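Local coordinates for CELL division protein FTSZ (Haloferax volcanii, PDB 4B45) that binds GTP, probably hydrolyses it as a tubulin-like cytoskeletal protein, and takes part in controlling the shape of the archaeal cell, at residues L217-I222 / A263-V268; Q20-D23 / G27-A30; Y142-G147 / R333-K338; V35-A40 / T80-A85. All coordinates share one frame; numbering follows the deposited sequence.

Overall arrangement
Interactions 2 and 4 come early in the chain, within the Tubulin/FtsZ GTPase domain. Interaction 2 closes the end of helix 9-26, and the chain then runs into strand 31-38, which carries interaction 4. Their nearest atoms are about 6 Å apart. Interaction 1 lies in the CetZ C-terminal domain; its centre is about 29 Å from that of interaction 4, yet both reach the same mixed sheet. Interaction 3 joins helix 140-156 to helix 323-340, so its two segments enclose interaction 1 in sequence. Interactions 2 and 3 lie on opposite sides of the chain's centre, their own centres about 36 Å apart. Interaction 3 packs the final helix back on the GTPase domain.

Interaction 1 (L217-I222 / A263-V268); sequences LRSGGI and ADAALV
S219 meets D264 and A265 where the loop after helix 210-217 passes the start of strand 263-272, in the tubulin-like CetZ C-terminal domain. D264 and A265 both face G317 of strand 309-319, and this makes a classic beta bulge. The chain turns a corner at D264. The contact is small and buries about 92 Å² in total.

The nearest approach is a carbon-oxygen contact: OD2 of D264 lies 3.2 Å from CB of S219. A chi1 of 177° carries OD2 of D264 toward the serine CB. OG of S219 is 3.5 Å from OD2 of D264, close but not bonded, because the angle is poor. The other touch is plain packing: OG of S219 comes to 4.3 Å from the methyl CB of A265.

Backbone bonds shape the two partners separately. A type I beta turn runs from L217 to G220, closed by G220 N to L217 O at 3.0 Å. G220 then leaves the helical range with a phi of 91°. A side chain on G220 would press against the carbonyl O of S219. G221 follows, and I222 begins strand 222-231 with a backbone bond to V319. On the other side, D264 bonds to G318 and A265 to G317. Strand 309-319 therefore lies between the strands that I222 and A265 belong to. The helix before the loop also meets the strand, since L267 packs on V213 and T216. At the corner, the carbonyl O of D264 accepts a hydrogen bond from OG of S295.

Interaction 2 (Q20-D23 / G27-A30); sequences QSFD and GFGA
D23 and F28 have their CA atoms 5.5 Å apart, because the chain leaves helix 9-26 at G27 (phi 76°) and turns back past the helix end. A weak hydrogen bond runs from F28 N to D23 O at 3.2 Å. The side chain of D23 makes the stronger link. Its OD1 accepts A30 N at 2.6 Å, met on the syn side and 17° out of the carboxylate plane. CG lies anti to the backbone N (chi1 -176°), and this brings the carboxylate to the amides of the loop. OD2 takes a second amide, that of V31, and the two N-H groups probably steady the charge of this buried group. The turn is the helix-to-strand connection of a beta-alpha-beta unit, strand 3-8, helix 9-26 and strand 31-38, in the Rossmann-like GTPase domain. If D23 were an alanine, the amides of A30 and V31 would probably lack their acceptor and the loop would be freer to move. Next to it, CE2 of F22 touches CE2 of F28 at 4.1 Å, at the edge of the F28 ring. Helix 175-196 flanks both rings, with A187 against F22 and L192 against F28.

Interaction 3 (Y142-G147 / R333-K338); sequences YQVNAG and REAIDK
V144 of helix 140-156 sets both of its methyls against helix 323-340. This is helix-helix packing of a GTPase-domain helix on the last helix of the chain. CG1 of V144 touches CD1 of I336 at 3.7 Å. CG2 of V144 lies 3.7 Å from CB of A335 and also packs on CG1 of I336, at 3.8 Å. With chi1 at 166° both methyls face I336, and CG2 also reaches A335. The V144 and I336 side chains cross at about a right angle. Cutting V144 back to an alanine would probably open a gap beside A335 and leave the CD1 end of I336 freer to turn.

The same helix adds A140 against A335 and R148 against I336. Further out, N145 ND2 gives hydrogen bonds to G66 O and G104 O, and Q143 NE2 does so to G135 O and E138 O. G66 and E138 are GTP-binding residues. The bound nucleotide analogue is about 12 Å from the V144 side chain, too far to touch. Q143 and A146 touch F328, which adds to the join between the two helices.

No hydrogen bond or salt bridge crosses between the segments. The contact buries 131 Å² at the surface. Between these segments it is purely apolar, with no polar bond to fix its direction.

Interaction 4 (V35-A40 / T80-A85); sequences VAVNTA and TEVMSA
V82 and A85 of helix 68-85 pack against V37 and V35 of strand 31-38. The helix is kinked where the N atoms of T80 and E81 make no backbone hydrogen bond to the turn before. T80 O takes up the next turn by accepting S84 N at 2.8 Å.

V82 follows and meets V37 with both methyls. Its CG1 lies 3.8 Å from CG2 of V37, and its CG2 lies 3.9 Å from CG1 of V37. The methyls are thus paired crosswise, and the two side chains meet at a slant. M83 turns to another neighbour, L119. A85 comes one helical turn after V82. Its CB reaches CG1 of V35 at 4.3 Å, a looser touch. V35 and V37 are alternate residues of the strand and present the same face to the helix.

The strand ends near the nucleotide site; the V37 side chain is about 10 Å from the bound analogue. N38 OD1 accepts T39 N at 2.6 Å and, more weakly, A40 N, which holds the amide as the chain leaves the strand. T39 OG1 is hydrogen-bonded to OG of S107, a GTP-binding residue.

This is helix-on-sheet packing in the Rossmann-like GTPase domain. V82 also touches L115 of helix 107-120, and A85 touches V52 of strand 50-53. Strand 31-38 lies between strands 3-8 and 50-53, bonding through V37 to G7 and through A36 to V52.

Interaction 1 (L217-I222 / A263-V268)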
loop_
_atom_site.group_PDB
_atom_site.type_symbol
_atom_site.label_atom_id
_atom_site.label_comp_id
_atom_site.label_asym_id
_atom_site.label_seq_id
_atom_site.Cartn_x
_atom_site.Cartn_y
_atom_site.Cartn_z
ATOM N N LEU A 217 6.589 -7.622 -7.693
ATOM C CA LEU A 217 6.614 -7.899 -6.257
ATOM C C LEU A 217 7.189 -9.273 -5.907
ATOM O O LEU A 217 7.434 -9.565 -4.733
ATOM C CB LEU A 217 5.205 -7.776 -5.682
ATOM C CG LEU A 217 4.669 -6.350 -5.780
ATOM C CD1 LEU A 217 3.214 -6.276 -5.389
ATOM C CD2 LEU A 217 5.541 -5.417 -4.918
ATOM N N ARG A 218 7.420 -10.095 -6.933
ATOM C CA ARG A 218 7.808 -11.493 -6.765
ATOM C C ARG A 218 9.111 -11.684 -5.989
ATOM O O ARG A 218 9.295 -12.690 -5.302
ATOM C CB ARG A 218 7.912 -12.160 -8.139
ATOM C CG ARG A 218 7.888 -13.678 -8.110
ATOM C CD ARG A 218 7.592 -14.245 -9.501
ATOM N NE ARG A 218 8.604 -13.872 -10.488
ATOM C CZ ARG A 218 8.486 -14.095 -11.797
ATOM N NH1 ARG A 218 7.393 -14.680 -12.273
ATOM N NH2 ARG A 218 9.452 -13.734 -12.635
ATOM N N SER A 219 10.011 -10.717 -6.106
ATOM C CA SER A 219 11.290 -10.762 -5.411
ATOM C C SER A 219 11.146 -10.743 -3.881
ATOM O O SER A 219 12.012 -11.248 -3.159
ATOM C CB SER A 219 12.156 -9.591 -5.871
ATOM O OG SER A 219 11.355 -8.452 -6.135
ATOM N N GLY A 220 10.060 -10.157 -3.386
ATOM C CA GLY A 220 9.827 -10.118 -1.954
ATOM C C GLY A 220 10.394 -8.898 -1.248
ATOM O O GLY A 220 10.910 -7.958 -1.871
ATOM N N GLY A 221 10.273 -8.905 0.075
ATOM C CA GLY A 221 10.779 -7.826 0.903
ATOM C C GLY A 221 9.988 -6.548 0.745
ATOM O O GLY A 221 8.811 -6.571 0.388
ATOM N N ILE A 222 10.648 -5.421 0.985
ATOM C CA ILE A 222 9.957 -4.142 1.026
ATOM C C ILE A 222 9.664 -3.590 -0.360
ATOM O O ILE A 222 10.511 -3.639 -1.256
ATOM C CB ILE A 222 10.756 -3.113 1.857
ATOM C CG1 ILE A 222 10.720 -3.502 3.332
ATOM C CG2 ILE A 222 10.180 -1.730 1.698
ATOM C CD1 ILE A 222 11.641 -2.682 4.188
ATOM N N ALA A 263 16.215 -0.536 -6.053
ATOM C CA ALA A 263 15.266 -1.642 -6.037
ATOM C C ALA A 263 15.623 -2.769 -7.000
ATOM O O ALA A 263 16.294 -2.567 -8.012
ATOM C CB ALA A 263 13.866 -1.132 -6.313
ATOM N N ASP A 264 15.159 -3.964 -6.669
ATOM C CA ASP A 264 15.438 -5.139 -7.467
ATOM C C ASP A 264 14.548 -5.177 -8.711
ATOM O O ASP A 264 14.950 -5.677 -9.756
ATOM C CB ASP A 264 15.248 -6.406 -6.615
ATOM C CG ASP A 264 15.449 -7.684 -7.413
ATOM O OD1 ASP A 264 16.614 -8.014 -7.733
ATOM O OD2 ASP A 264 14.444 -8.360 -7.724
ATOM N N ALA A 265 13.335 -4.653 -8.597
ATOM C CA ALA A 265 12.403 -4.682 -9.715
ATOM C C ALA A 265 11.574 -3.412 -9.720
ATOM O O ALA A 265 11.444 -2.738 -8.698
ATOM C CB ALA A 265 11.488 -5.908 -9.623
ATOM N N ALA A 266 11.019 -3.078 -10.875
ATOM C CA ALA A 266 10.208 -1.886 -10.978
ATOM C C ALA A 266 9.151 -2.072 -12.039
ATOM O O ALA A 266 9.340 -2.827 -12.993
ATOM C CB ALA A 266 11.075 -0.686 -11.315
ATOM N N LEU A 267 8.038 -1.372 -11.864
ATOM C CA LEU A 267 6.994 -1.328 -12.872
ATOM C C LEU A 267 6.604 0.123 -13.122
ATOM O O LEU A 267 6.153 0.835 -12.220
ATOM C CB LEU A 267 5.780 -2.143 -12.433
ATOM C CG LEU A 267 4.572 -1.953 -13.337
ATOM C CD1 LEU A 267 4.877 -2.514 -14.743
ATOM C CD2 LEU A 267 3.332 -2.595 -12.739
ATOM N N VAL A 268 6.788 0.563 -14.360
ATOM C CA VAL A 268 6.491 1.936 -14.714
ATOM C C VAL A 268 5.206 2.016 -15.511
ATOM O O VAL A 268 5.108 1.493 -16.621
ATOM C CB VAL A 268 7.615 2.536 -15.552
ATOM C CG1 VAL A 268 7.348 4.008 -15.804
ATOM C CG2 VAL A 268 8.944 2.309 -14.852
#

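Interaction 2 (Q20-D23 / G27-A30)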
loop_
_atom_site.group_PDB
_atom_site.type_symbol
_atom_site.label_atom_id
_atom_site.label_comp_id
_atom_site.label_asym_id
_atom_site.label_seq_id
_atom_site.Cartn_x
_atom_site.Cartn_y
_atom_site.Cartn_z
ATOM N N GLN A 20 -11.184 0.637 -0.633
ATOM C CA GLN A 20 -12.419 0.086 -1.179
ATOM C C GLN A 20 -13.329 1.199 -1.669
ATOM O O GLN A 20 -13.995 1.071 -2.697
ATOM C CB GLN A 20 -13.157 -0.741 -0.127
ATOM C CG GLN A 20 -14.507 -1.253 -0.598
ATOM C CD GLN A 20 -15.440 -1.551 0.558
ATOM O OE1 GLN A 20 -15.640 -2.711 0.930
ATOM N NE2 GLN A 20 -16.020 -0.501 1.137
ATOM N N SER A 21 -13.362 2.290 -0.911
ATOM C CA SER A 21 -14.149 3.464 -1.277
ATOM C C SER A 21 -13.648 4.083 -2.600
ATOM O O SER A 21 -14.440 4.504 -3.449
ATOM C CB SER A 21 -14.090 4.494 -0.136
ATOM O OG SER A 21 -14.969 5.584 -0.361
ATOM N N PHE A 22 -12.335 4.145 -2.774
ATOM C CA PHE A 22 -11.789 4.646 -4.033
ATOM C C PHE A 22 -12.189 3.735 -5.198
ATOM O O PHE A 22 -12.667 4.201 -6.231
ATOM C CB PHE A 22 -10.269 4.782 -3.968
ATOM C CG PHE A 22 -9.640 5.207 -5.279
ATOM C CD1 PHE A 22 -9.620 6.546 -5.654
ATOM C CD2 PHE A 22 -9.082 4.266 -6.137
ATOM C CE1 PHE A 22 -9.051 6.942 -6.862
ATOM C CE2 PHE A 22 -8.508 4.655 -7.349
ATOM C CZ PHE A 22 -8.489 5.997 -7.709
ATOM N N ASP A 23 -12.003 2.432 -5.016
ATOM C CA ASP A 23 -12.360 1.455 -6.034
ATOM C C ASP A 23 -13.838 1.519 -6.425
ATOM O O ASP A 23 -14.183 1.360 -7.590
ATOM C CB ASP A 23 -11.984 0.044 -5.563
ATOM C CG ASP A 23 -12.243 -1.014 -6.628
ATOM O OD1 ASP A 23 -11.435 -1.112 -7.581
ATOM O OD2 ASP A 23 -13.250 -1.748 -6.521
ATOM N N GLY A 27 -15.536 3.028 -9.886
ATOM C CA GLY A 27 -16.113 1.929 -10.639
ATOM C C GLY A 27 -15.103 0.950 -11.221
ATOM O O GLY A 27 -15.449 0.152 -12.080
ATOM N N PHE A 28 -13.857 0.985 -10.761
ATOM C CA PHE A 28 -12.851 0.053 -11.289
ATOM C C PHE A 28 -13.150 -1.420 -10.958
ATOM O O PHE A 28 -12.870 -2.310 -11.762
ATOM C CB PHE A 28 -11.451 0.424 -10.793
ATOM C CG PHE A 28 -10.900 1.675 -11.412
ATOM C CD1 PHE A 28 -11.017 1.901 -12.772
ATOM C CD2 PHE A 28 -10.253 2.621 -10.632
ATOM C CE1 PHE A 28 -10.509 3.049 -13.339
ATOM C CE2 PHE A 28 -9.741 3.771 -11.196
ATOM C CZ PHE A 28 -9.868 3.985 -12.550
ATOM N N GLY A 29 -13.694 -1.677 -9.772
ATOM C CA GLY A 29 -14.087 -3.032 -9.391
ATOM C C GLY A 29 -12.942 -3.986 -9.075
ATOM O O GLY A 29 -13.098 -5.195 -9.137
ATOM N N ALA A 30 -11.790 -3.442 -8.713
ATOM C CA ALA A 30 -10.598 -4.247 -8.486
ATOM C C ALA A 30 -10.649 -4.875 -7.110
ATOM O O ALA A 30 -10.073 -5.931 -6.879
ATOM C CB ALA A 30 -9.332 -3.376 -8.622
#

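Interaction 3 (Y142-G147 / R333-K338)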
loop_
_atom_site.group_PDB
_atom_site.type_symbol
_atom_site.label_atom_id
_atom_site.label_comp_id
_atom_site.label_asym_id
_atom_site.label_seq_id
_atom_site.Cartn_x
_atom_site.Cartn_y
_atom_site.Cartn_z
ATOM N N TYR A 142 5.810 2.422 19.838
ATOM C CA TYR A 142 5.306 2.263 18.490
ATOM C C TYR A 142 6.436 1.966 17.503
ATOM O O TYR A 142 6.255 1.196 16.551
ATOM C CB TYR A 142 4.514 3.513 18.085
ATOM C CG TYR A 142 3.428 3.836 19.083
ATOM C CD1 TYR A 142 2.287 3.047 19.165
ATOM C CD2 TYR A 142 3.557 4.904 19.971
ATOM C CE1 TYR A 142 1.295 3.317 20.087
ATOM C CE2 TYR A 142 2.561 5.192 20.890
ATOM C CZ TYR A 142 1.433 4.385 20.943
ATOM O OH TYR A 142 0.429 4.636 21.846
ATOM N N GLN A 143 7.602 2.562 17.738
ATOM C CA GLN A 143 8.764 2.290 16.898
ATOM C C GLN A 143 9.184 0.825 17.059
ATOM O O GLN A 143 9.457 0.137 16.074
ATOM C CB GLN A 143 9.926 3.229 17.248
ATOM C CG GLN A 143 9.592 4.723 17.195
ATOM C CD GLN A 143 9.286 5.238 15.792
ATOM O OE1 GLN A 143 9.518 4.550 14.789
ATOM N NE2 GLN A 143 8.747 6.458 15.718
ATOM N N VAL A 144 9.216 0.358 18.306
ATOM C CA VAL A 144 9.544 -1.035 18.628
ATOM C C VAL A 144 8.526 -2.039 18.058
ATOM O O VAL A 144 8.909 -3.020 17.425
ATOM C CB VAL A 144 9.712 -1.235 20.156
ATOM C CG1 VAL A 144 9.700 -2.721 20.539
ATOM C CG2 VAL A 144 10.988 -0.575 20.631
ATOM N N ASN A 145 7.236 -1.784 18.262
ATOM C CA ASN A 145 6.195 -2.603 17.637
ATOM C C ASN A 145 6.376 -2.712 16.114
ATOM O O ASN A 145 6.260 -3.795 15.525
ATOM C CB ASN A 145 4.802 -2.034 17.945
ATOM C CG ASN A 145 4.322 -2.371 19.354
ATOM O OD1 ASN A 145 4.896 -3.215 20.033
ATOM N ND2 ASN A 145 3.259 -1.708 19.789
ATOM N N ALA A 146 6.648 -1.584 15.473
ATOM C CA ALA A 146 6.794 -1.553 14.028
ATOM C C ALA A 146 8.068 -2.243 13.585
ATOM O O ALA A 146 8.086 -2.906 12.550
ATOM C CB ALA A 146 6.753 -0.119 13.509
ATOM N N GLY A 147 9.129 -2.091 14.371
ATOM C CA GLY A 147 10.402 -2.714 14.053
ATOM C C GLY A 147 10.259 -4.219 13.958
ATOM O O GLY A 147 10.604 -4.827 12.946
ATOM N N ARG A 333 15.997 -0.196 17.425
ATOM C CA ARG A 333 16.917 -1.031 18.192
ATOM C C ARG A 333 17.476 -0.282 19.395
ATOM O O ARG A 333 17.796 -0.879 20.425
ATOM C CB ARG A 333 18.022 -1.628 17.306
ATOM C CG ARG A 333 17.557 -2.920 16.635
ATOM C CD ARG A 333 18.565 -3.588 15.699
ATOM N NE ARG A 333 17.880 -4.598 14.887
ATOM C CZ ARG A 333 18.471 -5.434 14.041
ATOM N NH1 ARG A 333 19.788 -5.405 13.878
ATOM N NH2 ARG A 333 17.740 -6.305 13.362
ATOM N N GLU A 334 17.565 1.033 19.272
ATOM C CA GLU A 334 18.068 1.845 20.366
ATOM C C GLU A 334 17.023 1.957 21.476
ATOM O O GLU A 334 17.364 2.036 22.651
ATOM C CB GLU A 334 18.489 3.220 19.859
ATOM C CG GLU A 334 19.778 3.196 19.061
ATOM C CD GLU A 334 20.026 4.493 18.322
ATOM O OE1 GLU A 334 19.217 5.430 18.496
ATOM O OE2 GLU A 334 21.023 4.576 17.570
ATOM N N ALA A 335 15.750 1.961 21.098
ATOM C CA ALA A 335 14.677 1.963 22.084
ATOM C C ALA A 335 14.706 0.665 22.876
ATOM O O ALA A 335 14.662 0.681 24.099
ATOM C CB ALA A 335 13.334 2.151 21.414
ATOM N N ILE A 336 14.804 -0.459 22.173
ATOM C CA ILE A 336 14.880 -1.763 22.828
ATOM C C ILE A 336 16.078 -1.882 23.773
ATOM O O ILE A 336 15.927 -2.313 24.916
ATOM C CB ILE A 336 14.887 -2.908 21.802
ATOM C CG1 ILE A 336 13.453 -3.282 21.457
ATOM C CG2 ILE A 336 15.587 -4.132 22.358
ATOM C CD1 ILE A 336 12.632 -3.629 22.678
ATOM N N ASP A 337 17.257 -1.492 23.300
ATOM C CA ASP A 337 18.457 -1.528 24.129
ATOM C C ASP A 337 18.227 -0.719 25.399
ATOM O O ASP A 337 18.546 -1.172 26.501
ATOM C CB ASP A 337 19.668 -0.975 23.371
ATOM C CG ASP A 337 20.089 -1.857 22.204
ATOM O OD1 ASP A 337 19.306 -2.747 21.808
ATOM O OD2 ASP A 337 21.210 -1.661 21.683
ATOM N N LYS A 338 17.650 0.470 25.238
ATOM C CA LYS A 338 17.380 1.349 26.372
ATOM C C LYS A 338 16.299 0.759 27.271
ATOM O O LYS A 338 16.309 0.961 28.483
ATOM C CB LYS A 338 16.970 2.742 25.888
ATOM C CG LYS A 338 16.758 3.738 27.010
ATOM C CD LYS A 338 16.514 5.144 26.488
ATOM C CE LYS A 338 16.212 6.099 27.643
ATOM N NZ LYS A 338 16.060 7.518 27.211
#

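Interaction 4 (V35-A40 / T80-A85)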
loop_
_atom_site.group_PDB
_atom_site.type_symbol
_atom_site.label_atom_id
_atom_site.label_comp_id
_atom_site.label_asym_id
_atom_site.label_seq_id
_atom_site.Cartn_x
_atom_site.Cartn_y
_atom_site.Cartn_z
ATOM N N VAL A 35 -12.621 -6.605 4.477
ATOM C CA VAL A 35 -13.033 -6.990 5.818
ATOM C C VAL A 35 -12.095 -6.331 6.816
ATOM O O VAL A 35 -10.888 -6.291 6.594
ATOM C CB VAL A 35 -12.925 -8.510 6.015
ATOM C CG1 VAL A 35 -13.492 -8.920 7.371
ATOM C CG2 VAL A 35 -13.651 -9.231 4.923
ATOM N N ALA A 36 -12.630 -5.828 7.920
ATOM C CA ALA A 36 -11.767 -5.297 8.968
ATOM C C ALA A 36 -11.840 -6.160 10.216
ATOM O O ALA A 36 -12.920 -6.539 10.656
ATOM C CB ALA A 36 -12.109 -3.843 9.282
ATOM N N VAL A 37 -10.670 -6.496 10.749
ATOM C CA VAL A 37 -10.556 -7.271 11.961
ATOM C C VAL A 37 -9.950 -6.382 13.046
ATOM O O VAL A 37 -9.000 -5.651 12.788
ATOM C CB VAL A 37 -9.634 -8.490 11.755
ATOM C CG1 VAL A 37 -9.656 -9.394 12.991
ATOM C CG2 VAL A 37 -10.036 -9.265 10.499
ATOM N N ASN A 38 -10.494 -6.448 14.253
ATOM C CA ASN A 38 -9.994 -5.631 15.360
ATOM C C ASN A 38 -10.395 -6.225 16.693
ATOM O O ASN A 38 -11.168 -7.181 16.741
ATOM C CB ASN A 38 -10.545 -4.214 15.269
ATOM C CG ASN A 38 -9.614 -3.190 15.875
ATOM O OD1 ASN A 38 -8.820 -3.497 16.765
ATOM N ND2 ASN A 38 -9.694 -1.965 15.377
ATOM N N THR A 39 -9.873 -5.644 17.769
ATOM C CA THR A 39 -10.158 -6.087 19.132
ATOM C C THR A 39 -10.797 -4.938 19.891
ATOM O O THR A 39 -11.156 -5.076 21.055
ATOM C CB THR A 39 -8.858 -6.463 19.866
ATOM O OG1 THR A 39 -7.919 -5.378 19.768
ATOM C CG2 THR A 39 -8.240 -7.707 19.244
ATOM N N ALA A 40 -10.898 -3.789 19.221
ATOM C CA ALA A 40 -11.594 -2.634 19.753
ATOM C C ALA A 40 -12.933 -2.544 19.042
ATOM O O ALA A 40 -12.978 -2.389 17.824
ATOM C CB ALA A 40 -10.763 -1.354 19.516
ATOM N N THR A 80 -9.462 -18.703 12.978
ATOM C CA THR A 80 -10.493 -19.464 12.275
ATOM C C THR A 80 -11.692 -18.566 11.967
ATOM O O THR A 80 -12.151 -18.510 10.831
ATOM C CB THR A 80 -10.928 -20.708 13.064
ATOM O OG1 THR A 80 -9.770 -21.477 13.415
ATOM C CG2 THR A 80 -11.890 -21.587 12.232
ATOM N N GLU A 81 -12.164 -17.829 12.970
ATOM C CA GLU A 81 -13.247 -16.866 12.768
ATOM C C GLU A 81 -12.868 -15.805 11.727
ATOM O O GLU A 81 -13.702 -15.386 10.924
ATOM C CB GLU A 81 -13.645 -16.203 14.099
ATOM C CG GLU A 81 -14.224 -17.160 15.150
ATOM C CD GLU A 81 -13.173 -18.067 15.787
ATOM O OE1 GLU A 81 -11.977 -17.930 15.454
ATOM O OE2 GLU A 81 -13.540 -18.925 16.621
ATOM N N VAL A 82 -11.608 -15.375 11.744
ATOM C CA VAL A 82 -11.112 -14.460 10.719
ATOM C C VAL A 82 -11.122 -15.116 9.334
ATOM O O VAL A 82 -11.756 -14.596 8.409
ATOM C CB VAL A 82 -9.702 -13.923 11.047
ATOM C CG1 VAL A 82 -9.251 -12.942 9.979
ATOM C CG2 VAL A 82 -9.693 -13.258 12.422
ATOM N N MET A 83 -10.442 -16.260 9.200
ATOM C CA MET A 83 -10.404 -17.010 7.936
ATOM C C MET A 83 -11.802 -17.314 7.390
ATOM O O MET A 83 -11.993 -17.422 6.174
ATOM C CB MET A 83 -9.653 -18.343 8.098
ATOM C CG MET A 83 -8.230 -18.254 8.630
ATOM S SD MET A 83 -7.016 -17.562 7.503
ATOM C CE MET A 83 -6.884 -18.883 6.299
ATOM N N SER A 84 -12.772 -17.473 8.288
ATOM C CA SER A 84 -14.131 -17.842 7.887
ATOM C C SER A 84 -14.926 -16.659 7.363
ATOM O O SER A 84 -15.892 -16.834 6.620
ATOM C CB SER A 84 -14.875 -18.504 9.039
ATOM O OG SER A 84 -14.274 -19.751 9.334
ATOM N N ALA A 85 -14.526 -15.456 7.753
ATOM C CA ALA A 85 -15.082 -14.263 7.140
ATOM C C ALA A 85 -14.637 -14.226 5.675
ATOM O O ALA A 85 -15.359 -13.739 4.809
ATOM C CB ALA A 85 -14.627 -13.007 7.881
#